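Local structure of RickCE (Rickettsia bellii, 5HAM) at residues A[146-151]-A[165-170]; A[198-203]-A[226-231]. The protein is a bacterial effector protease of the CE clan that probably cleaves ubiquitin from modified proteins. One frame throughout, in Å; residues are numbered along the deposited sequence.

Interaction 1. Residues A[146-151]-A[165-170]; sequences HWTVLV and FNDSLG
The side chains of His146 and Asp167 both leave the backbone with CG trans to their own N (chi1 -174° and -175°), which brings ring and carboxylate together at the open end of a beta hairpin. His146 NE2 donates to Asp167 OD2 at 2.8 Å, close to the ring plane and on the syn side of the oxygen, although the two planes are turned 55° apart; the bond to OD1 is weak. Leu169 CD1 sits over one face of the imidazole, 3.7 Å from its centroid, as a CH-pi contact. Leu169 N in turn reaches Asp167 OD1 at 3.0 Å, an Asx turn that helps fix the carboxylate's rotation, and Asn171 ND2 holds OD2. The pair is consistent with the His-Asp part of a CE-clan protease triad. Further along, Thr148 OG1 comes obliquely to the Phe165 ring, 3.2 Å from CE1, while its hydroxyl donates to Ile140 O. Val149 and Asn166 form an antiparallel hydrogen-bonded pair, and water 1 joins Trp147 O to Ser168 N. Strand 147-155 lies between 135-141 and 160-166, while helix 211-223 packs on Trp147, Asn166 and Leu169, the last touching Cys211.

Interaction 2. Residues A[198-203]-A[226-231]; sequences IDEQTK and QAILST
The carbonyl of Lys203 and the hydroxyl of Thr231 meet in the carbonyl plane: Thr231 OG1 lies on a lone pair of Lys203 O and donates to it at 2.7 Å with a C=O...donor angle of 143°. The contact joins the Asx turn after edge strand 196-199 to the N-cap of helix 231-234. The carbonyl of Glu200 is used differently, because Thr202 OG1 comes to Glu200 O from above the plane, 65° out of it, at 2.8 Å. A third flat group, the carboxylate of Asp199, also receives its partner over a face, with Gln201 N 3.2 Å from Asp199 OD1. This last bond defines the Asx turn, and Asp199 OD2 is taken by Ile173 N. On the facing segment Ser230 is the N-cap, its hydroxyl capping a backbone N of the first turn, while Glu233 OE1 accepts from Ser230 N, an arrangement consistent with a capping box.

Between these polar ends the contact is mostly van der Waals packing. Ile228 carries CG1 between its backbone N and carbonyl carbon (chi1 67°), which, with the chain then extended, carries CD1 tip to tip toward Thr202, 3.7 Å from OG1, and to 3.9 Å from Glu200 CB. The methyl of Thr202 turns the other way, with CG2 3.7 Å from Thr231 N and close to Leu229 O, an oxygen that also accepts from Gln204 NE2. Ile228 also packs against Asn218 and Ile222 of helix 211-223, so the turn, the helix and the loop that follows it share this partly exposed surface. At its far end the contact is bridged by water 2, which donates to Glu200 OE2 at 2.6 Å and accepts from Ile228 N at 2.8 Å.

Read from the N terminus, the chain first closes the hairpin of strands 147-155 and 160-166 with interaction 1. It then passes through helix 175-188 to strand 196-199, which lies parallel to 160-166, a beta-alpha-beta crossover. Interaction 2 opens there and closes a second loop, holding helix 211-223, when residues 226-231 return to the turn after the strand. The two contacts follow in series and neither nests nor crosses. Their centres are about 9 Å apart, and they touch directly: Phe165 N is 2.9 Å from Ile198 O, and Asn166 OD1 is 2.7 Å from Thr202 N, both probable hydrogen bonds. The sheet's hairpin is thereby tied through its edge strand to the start of helix 231-234.

Interaction 1. Residues A[146-151]-A[165-170]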
ATOM      1  N   HIS A 146      -1.437   4.536  -2.878  1.00 21.75           N
ATOM      2  CA  HIS A 146      -2.400   3.696  -3.586  1.00 24.82           C
ATOM      3  C   HIS A 146      -3.062   2.769  -2.583  1.00 19.59           C
ATOM      4  O   HIS A 146      -2.736   1.585  -2.498  1.00 19.25           O
ATOM      5  CB  HIS A 146      -1.707   2.916  -4.715  1.00 28.15           C
ATOM      6  CG  HIS A 146      -2.648   2.141  -5.589  1.00 33.20           C
ATOM      7  ND1 HIS A 146      -2.297   1.695  -6.846  1.00 33.67           N
ATOM      8  CD2 HIS A 146      -3.919   1.719  -5.384  1.00 31.20           C
ATOM      9  CE1 HIS A 146      -3.313   1.038  -7.378  1.00 29.98           C
ATOM     10  NE2 HIS A 146      -4.309   1.037  -6.511  1.00 29.30           N
ATOM     11  N   TRP A 147      -3.990   3.322  -1.818  1.00 22.10           N
ATOM     12  CA  TRP A 147      -4.586   2.592  -0.707  1.00 24.66           C
ATOM     13  C   TRP A 147      -5.731   1.741  -1.194  1.00 26.13           C
ATOM     14  O   TRP A 147      -6.528   2.194  -2.016  1.00 19.79           O
ATOM     15  CB  TRP A 147      -5.076   3.536   0.387  1.00 17.69           C
ATOM     16  CG  TRP A 147      -3.983   4.080   1.170  1.00 21.58           C
ATOM     17  CD1 TRP A 147      -3.520   5.356   1.149  1.00 21.75           C
ATOM     18  CD2 TRP A 147      -3.177   3.367   2.097  1.00 25.14           C
ATOM     19  NE1 TRP A 147      -2.468   5.489   2.019  1.00 24.24           N
ATOM     20  CE2 TRP A 147      -2.237   4.276   2.623  1.00 25.60           C
ATOM     21  CE3 TRP A 147      -3.160   2.045   2.560  1.00 23.69           C
ATOM     22  CZ2 TRP A 147      -1.293   3.916   3.567  1.00 22.54           C
ATOM     23  CZ3 TRP A 147      -2.226   1.685   3.494  1.00 19.56           C
ATOM     24  CH2 TRP A 147      -1.299   2.616   3.986  1.00 23.09           C
ATOM     25  N   THR A 148      -5.771   0.503  -0.697  1.00 14.63           N
ATOM     26  CA  THR A 148      -6.822  -0.458  -0.991  1.00 15.51           C
ATOM     27  C   THR A 148      -7.115  -1.233   0.296  1.00 21.77           C
ATOM     28  O   THR A 148      -6.457  -1.019   1.316  1.00 19.98           O
ATOM     29  CB  THR A 148      -6.388  -1.454  -2.088  1.00 18.97           C
ATOM     30  OG1 THR A 148      -5.333  -2.294  -1.610  1.00 23.07           O
ATOM     31  CG2 THR A 148      -5.887  -0.731  -3.303  1.00 24.28           C
ATOM     32  N   VAL A 149      -8.083  -2.142   0.271  1.00 17.56           N
ATOM     33  CA  VAL A 149      -8.437  -2.839   1.506  1.00 19.24           C
ATOM     34  C   VAL A 149      -8.643  -4.345   1.322  1.00 24.13           C
ATOM     35  O   VAL A 149      -9.163  -4.810   0.298  1.00 26.21           O
ATOM     36  CB  VAL A 149      -9.677  -2.194   2.204  1.00 20.14           C
ATOM     37  CG1 VAL A 149     -10.958  -2.432   1.384  1.00 19.54           C
ATOM     38  CG2 VAL A 149      -9.826  -2.697   3.622  1.00 15.48           C
ATOM     39  N   LEU A 150      -8.216  -5.106   2.319  1.00 22.05           N
ATOM     40  CA  LEU A 150      -8.451  -6.535   2.311  1.00 23.48           C
ATOM     41  C   LEU A 150      -9.079  -6.950   3.639  1.00 22.48           C
ATOM     42  O   LEU A 150      -8.501  -6.735   4.690  1.00 24.86           O
ATOM     43  CB  LEU A 150      -7.138  -7.280   2.087  1.00 18.25           C
ATOM     44  CG  LEU A 150      -7.253  -8.801   2.017  1.00 21.20           C
ATOM     45  CD1 LEU A 150      -7.943  -9.217   0.711  1.00 19.40           C
ATOM     46  CD2 LEU A 150      -5.887  -9.465   2.151  1.00 23.57           C
ATOM     47  N   VAL A 151     -10.266  -7.542   3.582  1.00 23.75           N
ATOM     48  CA  VAL A 151     -10.968  -7.961   4.792  1.00 21.57           C
ATOM     49  C   VAL A 151     -11.030  -9.482   4.898  1.00 22.26           C
ATOM     50  O   VAL A 151     -11.412 -10.175   3.954  1.00 24.22           O
ATOM     51  CB  VAL A 151     -12.391  -7.372   4.854  1.00 26.04           C
ATOM     52  CG1 VAL A 151     -13.038  -7.701   6.189  1.00 23.23           C
ATOM     53  CG2 VAL A 151     -12.345  -5.867   4.636  1.00 28.40           C
ATOM     54  N   PHE A 165     -11.520  -8.148  -1.163  1.00 28.88           N
ATOM     55  CA  PHE A 165     -10.688  -7.016  -1.577  1.00 26.18           C
ATOM     56  C   PHE A 165     -11.436  -5.976  -2.414  1.00 25.24           C
ATOM     57  O   PHE A 165     -12.305  -6.315  -3.218  1.00 25.99           O
ATOM     58  CB  PHE A 165      -9.497  -7.553  -2.381  1.00 24.86           C
ATOM     59  CG  PHE A 165      -8.596  -6.492  -2.950  1.00 22.94           C
ATOM     60  CD1 PHE A 165      -7.560  -5.956  -2.186  1.00 15.31           C
ATOM     61  CD2 PHE A 165      -8.753  -6.064  -4.265  1.00 22.08           C
ATOM     62  CE1 PHE A 165      -6.709  -4.990  -2.718  1.00 17.84           C
ATOM     63  CE2 PHE A 165      -7.908  -5.100  -4.806  1.00 21.10           C
ATOM     64  CZ  PHE A 165      -6.881  -4.562  -4.032  1.00 18.05           C
ATOM     65  N   ASN A 166     -11.089  -4.707  -2.245  1.00 24.17           N
ATOM     66  CA  ASN A 166     -11.439  -3.739  -3.275  1.00 22.26           C
ATOM     67  C   ASN A 166     -10.425  -2.635  -3.501  1.00 22.23           C
ATOM     68  O   ASN A 166      -9.746  -2.212  -2.577  1.00 19.06           O
ATOM     69  CB  ASN A 166     -12.812  -3.134  -3.059  1.00 17.08           C
ATOM     70  CG  ASN A 166     -13.343  -2.479  -4.326  1.00 22.28           C
ATOM     71  OD1 ASN A 166     -13.552  -3.151  -5.341  1.00 19.37           O
ATOM     72  ND2 ASN A 166     -13.532  -1.171  -4.288  1.00 20.80           N
ATOM     73  N   ASP A 167     -10.334  -2.186  -4.747  1.00 27.51           N
ATOM     74  CA  ASP A 167      -9.485  -1.057  -5.130  1.00 25.24           C
ATOM     75  C   ASP A 167     -10.416  -0.010  -5.722  1.00 24.24           C
ATOM     76  O   ASP A 167     -11.013  -0.230  -6.772  1.00 22.14           O
ATOM     77  CB  ASP A 167      -8.439  -1.507  -6.169  1.00 22.39           C
ATOM     78  CG  ASP A 167      -7.412  -0.406  -6.538  1.00 29.85           C
ATOM     79  OD1 ASP A 167      -7.642   0.805  -6.315  1.00 29.05           O
ATOM     80  OD2 ASP A 167      -6.352  -0.769  -7.082  1.00 33.91           O
ATOM     81  N   SER A 168     -10.541   1.126  -5.045  1.00 21.05           N
ATOM     82  CA  SER A 168     -11.435   2.197  -5.499  1.00 20.07           C
ATOM     83  C   SER A 168     -11.092   2.772  -6.879  1.00 22.60           C
ATOM     84  O   SER A 168     -11.970   3.288  -7.573  1.00 32.98           O
ATOM     85  CB  SER A 168     -11.540   3.323  -4.453  1.00 24.39           C
ATOM     86  OG  SER A 168     -10.268   3.850  -4.076  1.00 30.35           O
ATOM     87  N   LEU A 169      -9.826   2.684  -7.275  1.00 21.30           N
ATOM     88  CA  LEU A 169      -9.398   3.144  -8.596  1.00 29.63           C
ATOM     89  C   LEU A 169      -9.880   2.245  -9.732  1.00 34.68           C
ATOM     90  O   LEU A 169      -9.734   2.599 -10.904  1.00 41.30           O
ATOM     91  CB  LEU A 169      -7.866   3.248  -8.671  1.00 28.44           C
ATOM     92  CG  LEU A 169      -7.144   4.306  -7.822  1.00 29.38           C
ATOM     93  CD1 LEU A 169      -5.644   4.027  -7.761  1.00 27.70           C
ATOM     94  CD2 LEU A 169      -7.414   5.710  -8.355  1.00 25.65           C
ATOM     95  N   GLY A 170     -10.419   1.075  -9.389  1.00 28.63           N
ATOM     96  CA  GLY A 170     -10.915   0.141 -10.390  1.00 27.66           C
ATOM     97  C   GLY A 170      -9.903  -0.872 -10.935  1.00 34.72           C
ATOM     98  O   GLY A 170     -10.142  -1.482 -11.970  1.00 37.17           O
TER
HETATM   99  O   HOH W   1      -9.170   1.890  -2.402  1.00 15.43           O

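Interaction 2. Residues A[198-203]-A[226-231]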
ATOM      1  N   ILE A 198     -12.428 -13.023  -2.816  1.00 32.06           N
ATOM      2  CA  ILE A 198     -13.499 -12.298  -3.471  1.00 31.07           C
ATOM      3  C   ILE A 198     -13.014 -10.896  -3.815  1.00 31.69           C
ATOM      4  O   ILE A 198     -12.696 -10.104  -2.929  1.00 36.51           O
ATOM      5  CB  ILE A 198     -14.741 -12.215  -2.580  1.00 27.36           C
ATOM      6  CG1 ILE A 198     -15.285 -13.623  -2.300  1.00 23.72           C
ATOM      7  CG2 ILE A 198     -15.798 -11.357  -3.245  1.00 26.55           C
ATOM      8  CD1 ILE A 198     -16.242 -13.675  -1.117  1.00 21.21           C
ATOM      9  N   ASP A 199     -12.923 -10.613  -5.110  1.00 28.85           N
ATOM     10  CA  ASP A 199     -12.493  -9.305  -5.588  1.00 20.45           C
ATOM     11  C   ASP A 199     -13.720  -8.520  -6.016  1.00 24.51           C
ATOM     12  O   ASP A 199     -14.360  -8.867  -7.006  1.00 27.76           O
ATOM     13  CB  ASP A 199     -11.524  -9.470  -6.761  1.00 19.28           C
ATOM     14  CG  ASP A 199     -10.842  -8.161  -7.170  1.00 38.46           C
ATOM     15  OD1 ASP A 199     -11.048  -7.121  -6.504  1.00 32.08           O
ATOM     16  OD2 ASP A 199     -10.076  -8.180  -8.164  1.00 41.83           O
ATOM     17  N   GLU A 200     -14.041  -7.469  -5.267  1.00 23.46           N
ATOM     18  CA  GLU A 200     -15.255  -6.694  -5.503  1.00 23.94           C
ATOM     19  C   GLU A 200     -15.147  -5.972  -6.818  1.00 26.06           C
ATOM     20  O   GLU A 200     -16.172  -5.612  -7.419  1.00 20.51           O
ATOM     21  CB  GLU A 200     -15.483  -5.670  -4.390  1.00 22.85           C
ATOM     22  CG  GLU A 200     -15.678  -6.282  -3.014  1.00 30.92           C
ATOM     23  CD  GLU A 200     -17.063  -6.881  -2.832  1.00 42.73           C
ATOM     24  OE1 GLU A 200     -17.161  -8.107  -2.611  1.00 50.96           O
ATOM     25  OE2 GLU A 200     -18.056  -6.128  -2.907  1.00 44.56           O
ATOM     26  N   GLN A 201     -13.895  -5.799  -7.251  1.00 26.96           N
ATOM     27  CA  GLN A 201     -13.511  -4.990  -8.417  1.00 30.91           C
ATOM     28  C   GLN A 201     -14.502  -3.882  -8.738  1.00 29.72           C
ATOM     29  O   GLN A 201     -15.137  -3.869  -9.796  1.00 24.07           O
ATOM     30  CB  GLN A 201     -13.185  -5.844  -9.660  1.00 25.52           C
ATOM     31  CG  GLN A 201     -13.834  -7.199  -9.716  1.00 33.06           C
ATOM     32  CD  GLN A 201     -13.407  -7.995 -10.948  1.00 41.22           C
ATOM     33  OE1 GLN A 201     -12.812  -7.449 -11.875  1.00 52.95           O
ATOM     34  NE2 GLN A 201     -13.705  -9.284 -10.958  1.00 30.16           N
ATOM     35  N   THR A 202     -14.662  -2.960  -7.803  1.00 26.85           N
ATOM     36  CA  THR A 202     -15.643  -1.914  -8.008  1.00 24.42           C
ATOM     37  C   THR A 202     -14.933  -0.593  -8.149  1.00 25.37           C
ATOM     38  O   THR A 202     -14.426  -0.050  -7.169  1.00 25.72           O
ATOM     39  CB  THR A 202     -16.611  -1.835  -6.846  1.00 25.50           C
ATOM     40  OG1 THR A 202     -17.182  -3.124  -6.637  1.00 28.00           O
ATOM     41  CG2 THR A 202     -17.711  -0.812  -7.131  1.00 21.58           C
ATOM     42  N   LYS A 203     -14.871  -0.099  -9.379  1.00 22.46           N
ATOM     43  CA  LYS A 203     -14.275   1.193  -9.619  1.00 30.07           C
ATOM     44  C   LYS A 203     -15.151   2.212  -8.921  1.00 29.82           C
ATOM     45  O   LYS A 203     -16.367   2.243  -9.130  1.00 27.24           O
ATOM     46  CB  LYS A 203     -14.197   1.497 -11.120  1.00 23.41           C
ATOM     47  CG  LYS A 203     -13.679   2.890 -11.416  1.00 40.15           C
ATOM     48  CD  LYS A 203     -13.972   3.328 -12.847  1.00 54.05           C
ATOM     49  CE  LYS A 203     -12.688   3.565 -13.648  1.00 63.45           C
ATOM     50  NZ  LYS A 203     -12.939   4.213 -14.987  1.00 73.76           N
ATOM     51  N   GLN A 226     -21.850  -5.585   4.568  1.00 19.98           N
ATOM     52  CA  GLN A 226     -22.718  -4.684   3.798  1.00 23.76           C
ATOM     53  C   GLN A 226     -22.114  -4.391   2.438  1.00 24.53           C
ATOM     54  O   GLN A 226     -20.887  -4.345   2.294  1.00 20.68           O
ATOM     55  CB  GLN A 226     -22.908  -3.347   4.517  1.00 22.61           C
ATOM     56  CG  GLN A 226     -23.397  -3.441   5.946  1.00 26.64           C
ATOM     57  CD  GLN A 226     -24.681  -4.226   6.076  1.00 27.80           C
ATOM     58  OE1 GLN A 226     -25.748  -3.791   5.618  1.00 28.84           O
ATOM     59  NE2 GLN A 226     -24.589  -5.399   6.700  1.00 28.29           N
ATOM     60  N   ALA A 227     -22.965  -4.156   1.445  1.00 23.57           N
ATOM     61  CA  ALA A 227     -22.454  -3.817   0.117  1.00 22.39           C
ATOM     62  C   ALA A 227     -21.687  -2.496   0.158  1.00 21.19           C
ATOM     63  O   ALA A 227     -22.129  -1.522   0.782  1.00 29.11           O
ATOM     64  CB  ALA A 227     -23.588  -3.734  -0.898  1.00 21.57           C
ATOM     65  N   ILE A 228     -20.538  -2.469  -0.507  1.00 20.32           N
ATOM     66  CA  ILE A 228     -19.788  -1.231  -0.678  1.00 22.64           C
ATOM     67  C   ILE A 228     -20.502  -0.301  -1.659  1.00 27.90           C
ATOM     68  O   ILE A 228     -21.467  -0.706  -2.313  1.00 27.36           O
ATOM     69  CB  ILE A 228     -18.347  -1.505  -1.156  1.00 24.95           C
ATOM     70  CG1 ILE A 228     -18.332  -2.082  -2.568  1.00 19.34           C
ATOM     71  CG2 ILE A 228     -17.633  -2.454  -0.198  1.00 18.32           C
ATOM     72  CD1 ILE A 228     -16.916  -2.275  -3.096  1.00 18.75           C
ATOM     73  N   LEU A 229     -20.041   0.945  -1.743  1.00 25.36           N
ATOM     74  CA  LEU A 229     -20.643   1.919  -2.643  1.00 29.86           C
ATOM     75  C   LEU A 229     -20.389   1.523  -4.088  1.00 25.75           C
ATOM     76  O   LEU A 229     -19.250   1.354  -4.483  1.00 23.28           O
ATOM     77  CB  LEU A 229     -20.066   3.310  -2.384  1.00 29.54           C
ATOM     78  CG  LEU A 229     -20.410   3.964  -1.048  1.00 29.54           C
ATOM     79  CD1 LEU A 229     -19.399   5.055  -0.719  1.00 23.35           C
ATOM     80  CD2 LEU A 229     -21.811   4.529  -1.137  1.00 31.09           C
ATOM     81  N   SER A 230     -21.447   1.379  -4.872  1.00 23.47           N
ATOM     82  CA  SER A 230     -21.282   0.937  -6.245  1.00 23.93           C
ATOM     83  C   SER A 230     -20.603   2.015  -7.068  1.00 31.55           C
ATOM     84  O   SER A 230     -20.391   3.143  -6.591  1.00 24.64           O
ATOM     85  CB  SER A 230     -22.632   0.624  -6.865  1.00 25.16           C
ATOM     86  OG  SER A 230     -23.343   1.821  -7.066  1.00 26.42           O
ATOM     87  N   THR A 231     -20.257   1.664  -8.305  1.00 27.01           N
ATOM     88  CA  THR A 231     -19.673   2.635  -9.220  1.00 25.76           C
ATOM     89  C   THR A 231     -20.640   3.801  -9.368  1.00 29.62           C
ATOM     90  O   THR A 231     -20.245   4.957  -9.294  1.00 27.63           O
ATOM     91  CB  THR A 231     -19.335   2.021 -10.597  1.00 28.74           C
ATOM     92  OG1 THR A 231     -18.358   0.981 -10.438  1.00 26.45           O
ATOM     93  CG2 THR A 231     -18.752   3.086 -11.505  1.00 28.19           C
TER
HETATM   94  O   HOH W   2     -19.885  -4.971  -1.525  1.00 34.32           O